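Local coordinates for protein titin (Homo sapiens, PDB 2J8H) that builds elastic filaments in muscle, here represented by a rigid tandem of two immunoglobulin domains from its A-band region, at residues S68-D71 with D72-T75; G167-R170 with K171-G174. All coordinates share one frame; numbering follows the deposited sequence.

Contact 1: residues S68-D71 with D72-T75; sequences SVTD and DDAT
Two first torsions bring Thr70 and Asp73 together: CG of Asp73 is swung beside its own backbone N (chi1 -58°), which brings OD2 back to the N-H of Thr70, while OG1 of Thr70 sits between its backbone N and carbonyl carbon (chi1 68°), facing the backbone N of Asp72. The setting is the loop between strands 61-66 and 76-83 of an immunoglobulin I-set domain, where a short 3-10 turn leads into a tyrosine corner, the hydroxyl of Tyr77 bonding to the backbone O of Asp73. OD2 of Asp73 takes the N-H of Thr70 at 2.9 Å, nearly straight at 169°, on the anti side of the carboxylate and slightly out of its plane. In return the backbone N of Asp73 reaches O of Thr70 at 2.8 Å, coming from above the carbonyl plane, so backbone and side chain of Asp73 both grip Thr70. A weak hydrogen bond runs from N of Asp72 to OG1 of Thr70 at 3.2 Å. OD2 of Asp73 also lies 3.4 Å from CA of Val69, whose side chain is buried against Leu94 and Val96 of strand 86-102. The same oxygen forms a salt bridge with Lys51, which probably helps to balance the charge of this buried acid. Were Asp73 replaced by alanine, the N-H of Thr70 and the ammonium of Lys51 would probably both lose their carboxylate partner, with the backbone bond to O of Thr70 left to hold the turn. Further on, N of Ala74 bonds to O of Asp71 at 3.0 Å, and Ala74 is the centre of an inverse gamma turn. One water bridges the exit from the turn, donating to O of Asp71 at 2.8 Å and to O of Ala74 at 3.2 Å.

Contact 2: residues G167-R170 with K171-G174; sequences GVER and KDAG
Glu169 and Lys171 run side by side and point the same way, on a 3-10 turn between strands 159-163 and 174-182 of the second immunoglobulin I-set domain. OE1 of Glu169 rests alongside the lysine methylenes, 3.5 Å from CE of Lys171. NZ of Lys171 stays 4.3 Å from that oxygen, opposite in charge but beyond a salt bridge. Both side chains touch His150. Asp172 is turned back instead, its CG beside its own backbone N (chi1 -73°), and OD2 accepts the N-H of Glu169 at 2.8 Å and 172°, met on the anti side and 33° out of the carboxylate plane. N of Asp172 answers by binding O of Glu169 at 2.9 Å. The other carboxylate oxygen, OD1, is hydrogen-bonded to NE2 of His150, so both carboxylate oxygens are engaged and the rotation of the group is probably fixed. Backbone O of Asp172 takes the hydroxyl of Tyr176, forming the tyrosine corner of this domain. The extended chain of Arg170 carries NH2 to a salt bridge with Asp197. A water donates to O of Gly167 at 2.6 Å and to OD2 of Asp172 at 2.8 Å.

Contacts 1 and 2 occupy the same place in two successive immunoglobulin domains: each loop leads into a strand, 76-83 or 174-182, whose tyrosine closes a corner on the turn's aspartate. They come in series along the chain, with centres about 41 Å apart and nearest atoms about 32 Å apart, so they do not touch. The centre of contact 1 is about 7 Å from the centre of the chain, and Asp71 makes a long, weak ion pair with Lys131 of the second domain; that of contact 2 is about 34 Å out, near the C-terminal end. Strand 86-102 pairs with 76-83 in the first domain and with 123-131 in the second, a continuity consistent with the rigid tandem.

Contact 1: residues S68-D71 with D72-T75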
ATOM      1  N   SER A  68      -8.537   5.729  -0.807  1.00 48.22           N
ATOM      2  CA  SER A  68      -8.515   4.454  -1.473  1.00 48.93           C
ATOM      3  C   SER A  68      -9.477   4.419  -2.642  1.00 47.87           C
ATOM      4  O   SER A  68     -10.492   3.702  -2.627  1.00 47.12           O
ATOM      5  CB  SER A  68      -8.844   3.351  -0.464  1.00 50.23           C
ATOM      6  OG  SER A  68      -7.802   3.253   0.501  1.00 53.36           O
ATOM      7  N   VAL A  69      -9.161   5.221  -3.651  1.00 47.03           N
ATOM      8  CA  VAL A  69     -10.095   5.432  -4.734  1.00 46.57           C
ATOM      9  C   VAL A  69     -10.298   4.192  -5.587  1.00 46.97           C
ATOM     10  O   VAL A  69      -9.363   3.435  -5.838  1.00 47.09           O
ATOM     11  CB  VAL A  69      -9.737   6.670  -5.592  1.00 46.73           C
ATOM     12  CG1 VAL A  69      -9.868   7.898  -4.753  1.00 45.45           C
ATOM     13  CG2 VAL A  69      -8.341   6.564  -6.206  1.00 47.07           C
ATOM     14  N   THR A  70     -11.552   3.968  -5.967  1.00 47.22           N
ATOM     15  CA  THR A  70     -11.933   2.930  -6.896  1.00 47.06           C
ATOM     16  C   THR A  70     -12.653   3.597  -8.063  1.00 47.23           C
ATOM     17  O   THR A  70     -12.910   4.809  -8.033  1.00 45.93           O
ATOM     18  CB  THR A  70     -12.891   1.967  -6.237  1.00 47.05           C
ATOM     19  OG1 THR A  70     -14.118   2.643  -5.988  1.00 48.93           O
ATOM     20  CG2 THR A  70     -12.307   1.474  -4.910  1.00 47.71           C
ATOM     21  N   ASP A  71     -12.988   2.813  -9.082  1.00 47.65           N
ATOM     22  CA  ASP A  71     -13.689   3.362 -10.231  1.00 47.94           C
ATOM     23  C   ASP A  71     -15.027   3.994  -9.804  1.00 47.99           C
ATOM     24  O   ASP A  71     -15.523   4.913 -10.467  1.00 48.07           O
ATOM     25  CB  ASP A  71     -13.865   2.305 -11.330  1.00 48.27           C
ATOM     26  CG  ASP A  71     -14.494   2.885 -12.592  1.00 48.92           C
ATOM     27  OD1 ASP A  71     -13.954   3.883 -13.146  1.00 47.77           O
ATOM     28  OD2 ASP A  71     -15.545   2.345 -13.012  1.00 52.82           O
ATOM     29  N   ASP A  72     -15.588   3.547  -8.677  1.00 48.40           N
ATOM     30  CA  ASP A  72     -16.821   4.145  -8.165  1.00 47.87           C
ATOM     31  C   ASP A  72     -16.643   5.616  -7.777  1.00 47.21           C
ATOM     32  O   ASP A  72     -17.592   6.384  -7.766  1.00 47.11           O
ATOM     33  CB  ASP A  72     -17.374   3.355  -6.969  1.00 48.96           C
ATOM     34  CG  ASP A  72     -18.685   3.955  -6.427  1.00 50.93           C
ATOM     35  OD1 ASP A  72     -19.748   3.768  -7.071  1.00 57.21           O
ATOM     36  OD2 ASP A  72     -18.653   4.649  -5.380  1.00 56.72           O
ATOM     37  N   ASP A  73     -15.414   6.010  -7.460  1.00 46.46           N
ATOM     38  CA  ASP A  73     -15.128   7.375  -7.111  1.00 45.86           C
ATOM     39  C   ASP A  73     -14.819   8.243  -8.317  1.00 45.01           C
ATOM     40  O   ASP A  73     -14.675   9.433  -8.170  1.00 45.21           O
ATOM     41  CB  ASP A  73     -13.960   7.406  -6.136  1.00 45.80           C
ATOM     42  CG  ASP A  73     -14.244   6.603  -4.900  1.00 46.19           C
ATOM     43  OD1 ASP A  73     -15.306   6.863  -4.274  1.00 46.03           O
ATOM     44  OD2 ASP A  73     -13.436   5.708  -4.585  1.00 45.22           O
ATOM     45  N   ALA A  74     -14.705   7.641  -9.491  1.00 44.57           N
ATOM     46  CA  ALA A  74     -14.297   8.349 -10.690  1.00 44.70           C
ATOM     47  C   ALA A  74     -15.511   9.041 -11.267  1.00 44.48           C
ATOM     48  O   ALA A  74     -16.248   8.474 -12.066  1.00 43.74           O
ATOM     49  CB  ALA A  74     -13.696   7.384 -11.706  1.00 43.24           C
ATOM     50  N   THR A  75     -15.740  10.266 -10.841  1.00 45.25           N
ATOM     51  CA  THR A  75     -16.906  11.004 -11.312  1.00 46.01           C
ATOM     52  C   THR A  75     -16.649  12.483 -11.087  1.00 46.46           C
ATOM     53  O   THR A  75     -15.515  12.884 -10.814  1.00 46.72           O
ATOM     54  CB  THR A  75     -18.213  10.516 -10.605  1.00 45.97           C
ATOM     55  OG1 THR A  75     -19.345  11.135 -11.225  1.00 47.96           O
ATOM     56  CG2 THR A  75     -18.196  10.832  -9.108  1.00 44.52           C
TER
HETATM   57  O   HOH W   1     -17.360   5.483 -12.570  1.00 60.14           O

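Contact 2: residues G167-R170 with K171-G174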
ATOM      1  N   GLY A 167     -19.391 -27.094 -28.779  1.00 45.27           N
ATOM      2  CA  GLY A 167     -18.940 -28.214 -27.971  1.00 45.64           C
ATOM      3  C   GLY A 167     -17.469 -28.477 -28.216  1.00 45.96           C
ATOM      4  O   GLY A 167     -17.017 -28.516 -29.359  1.00 45.11           O
ATOM      5  N   VAL A 168     -16.716 -28.702 -27.145  1.00 46.46           N
ATOM      6  CA  VAL A 168     -15.278 -28.922 -27.291  1.00 47.11           C
ATOM      7  C   VAL A 168     -14.973 -30.213 -27.977  1.00 47.88           C
ATOM      8  O   VAL A 168     -15.672 -31.205 -27.804  1.00 47.62           O
ATOM      9  CB  VAL A 168     -14.500 -28.934 -25.953  1.00 47.67           C
ATOM     10  CG1 VAL A 168     -14.461 -27.549 -25.378  1.00 47.85           C
ATOM     11  CG2 VAL A 168     -15.104 -29.924 -24.993  1.00 48.90           C
ATOM     12  N   GLU A 169     -13.913 -30.159 -28.770  1.00 48.54           N
ATOM     13  CA  GLU A 169     -13.363 -31.292 -29.458  1.00 49.46           C
ATOM     14  C   GLU A 169     -12.020 -31.596 -28.801  1.00 48.82           C
ATOM     15  O   GLU A 169     -11.460 -30.765 -28.092  1.00 47.95           O
ATOM     16  CB  GLU A 169     -13.173 -30.925 -30.921  1.00 49.38           C
ATOM     17  CG  GLU A 169     -14.502 -30.666 -31.635  1.00 51.92           C
ATOM     18  CD  GLU A 169     -14.368 -29.842 -32.917  1.00 53.82           C
ATOM     19  OE1 GLU A 169     -13.227 -29.634 -33.398  1.00 59.55           O
ATOM     20  OE2 GLU A 169     -15.419 -29.400 -33.447  1.00 61.06           O
ATOM     21  N   ARG A 170     -11.493 -32.787 -29.041  1.00 48.65           N
ATOM     22  CA  ARG A 170     -10.224 -33.175 -28.446  1.00 48.93           C
ATOM     23  C   ARG A 170      -9.112 -32.215 -28.839  1.00 48.33           C
ATOM     24  O   ARG A 170      -8.198 -31.947 -28.055  1.00 47.87           O
ATOM     25  CB  ARG A 170      -9.850 -34.576 -28.892  1.00 48.88           C
ATOM     26  CG  ARG A 170     -10.720 -35.629 -28.303  1.00 50.13           C
ATOM     27  CD  ARG A 170     -10.292 -36.968 -28.821  1.00 52.11           C
ATOM     28  NE  ARG A 170     -11.319 -37.960 -28.568  1.00 56.06           N
ATOM     29  CZ  ARG A 170     -11.601 -38.992 -29.367  1.00 58.19           C
ATOM     30  NH1 ARG A 170     -10.930 -39.211 -30.504  1.00 58.82           N
ATOM     31  NH2 ARG A 170     -12.575 -39.826 -29.019  1.00 58.93           N
ATOM     32  N   LYS A 171      -9.194 -31.705 -30.061  1.00 47.54           N
ATOM     33  CA  LYS A 171      -8.179 -30.805 -30.575  1.00 47.64           C
ATOM     34  C   LYS A 171      -8.195 -29.459 -29.884  1.00 46.37           C
ATOM     35  O   LYS A 171      -7.269 -28.688 -30.066  1.00 46.18           O
ATOM     36  CB  LYS A 171      -8.355 -30.598 -32.079  1.00 47.99           C
ATOM     37  CG  LYS A 171      -9.510 -29.693 -32.496  1.00 49.54           C
ATOM     38  CD  LYS A 171      -9.721 -29.771 -34.013  1.00 50.62           C
ATOM     39  CE  LYS A 171     -10.182 -28.436 -34.616  1.00 52.62           C
ATOM     40  NZ  LYS A 171     -10.133 -28.459 -36.134  1.00 53.39           N
ATOM     41  N   ASP A 172      -9.252 -29.163 -29.130  1.00 45.38           N
ATOM     42  CA  ASP A 172      -9.352 -27.890 -28.408  1.00 45.53           C
ATOM     43  C   ASP A 172      -8.460 -27.827 -27.181  1.00 45.01           C
ATOM     44  O   ASP A 172      -8.192 -26.744 -26.656  1.00 45.37           O
ATOM     45  CB  ASP A 172     -10.806 -27.605 -28.016  1.00 45.15           C
ATOM     46  CG  ASP A 172     -11.649 -27.207 -29.203  1.00 45.09           C
ATOM     47  OD1 ASP A 172     -11.108 -26.485 -30.065  1.00 45.05           O
ATOM     48  OD2 ASP A 172     -12.836 -27.596 -29.274  1.00 44.77           O
ATOM     49  N   ALA A 173      -8.040 -28.989 -26.705  1.00 44.43           N
ATOM     50  CA  ALA A 173      -7.052 -29.070 -25.660  1.00 44.52           C
ATOM     51  C   ALA A 173      -5.863 -28.214 -26.033  1.00 44.70           C
ATOM     52  O   ALA A 173      -5.461 -28.142 -27.207  1.00 43.90           O
ATOM     53  CB  ALA A 173      -6.611 -30.513 -25.473  1.00 43.81           C
ATOM     54  N   GLY A 174      -5.284 -27.570 -25.028  1.00 44.50           N
ATOM     55  CA  GLY A 174      -4.084 -26.787 -25.237  1.00 44.91           C
ATOM     56  C   GLY A 174      -4.032 -25.602 -24.312  1.00 44.69           C
ATOM     57  O   GLY A 174      -4.732 -25.566 -23.312  1.00 44.70           O
TER
HETATM   58  O   HOH W   2     -15.261 -26.846 -30.350  1.00 45.35           O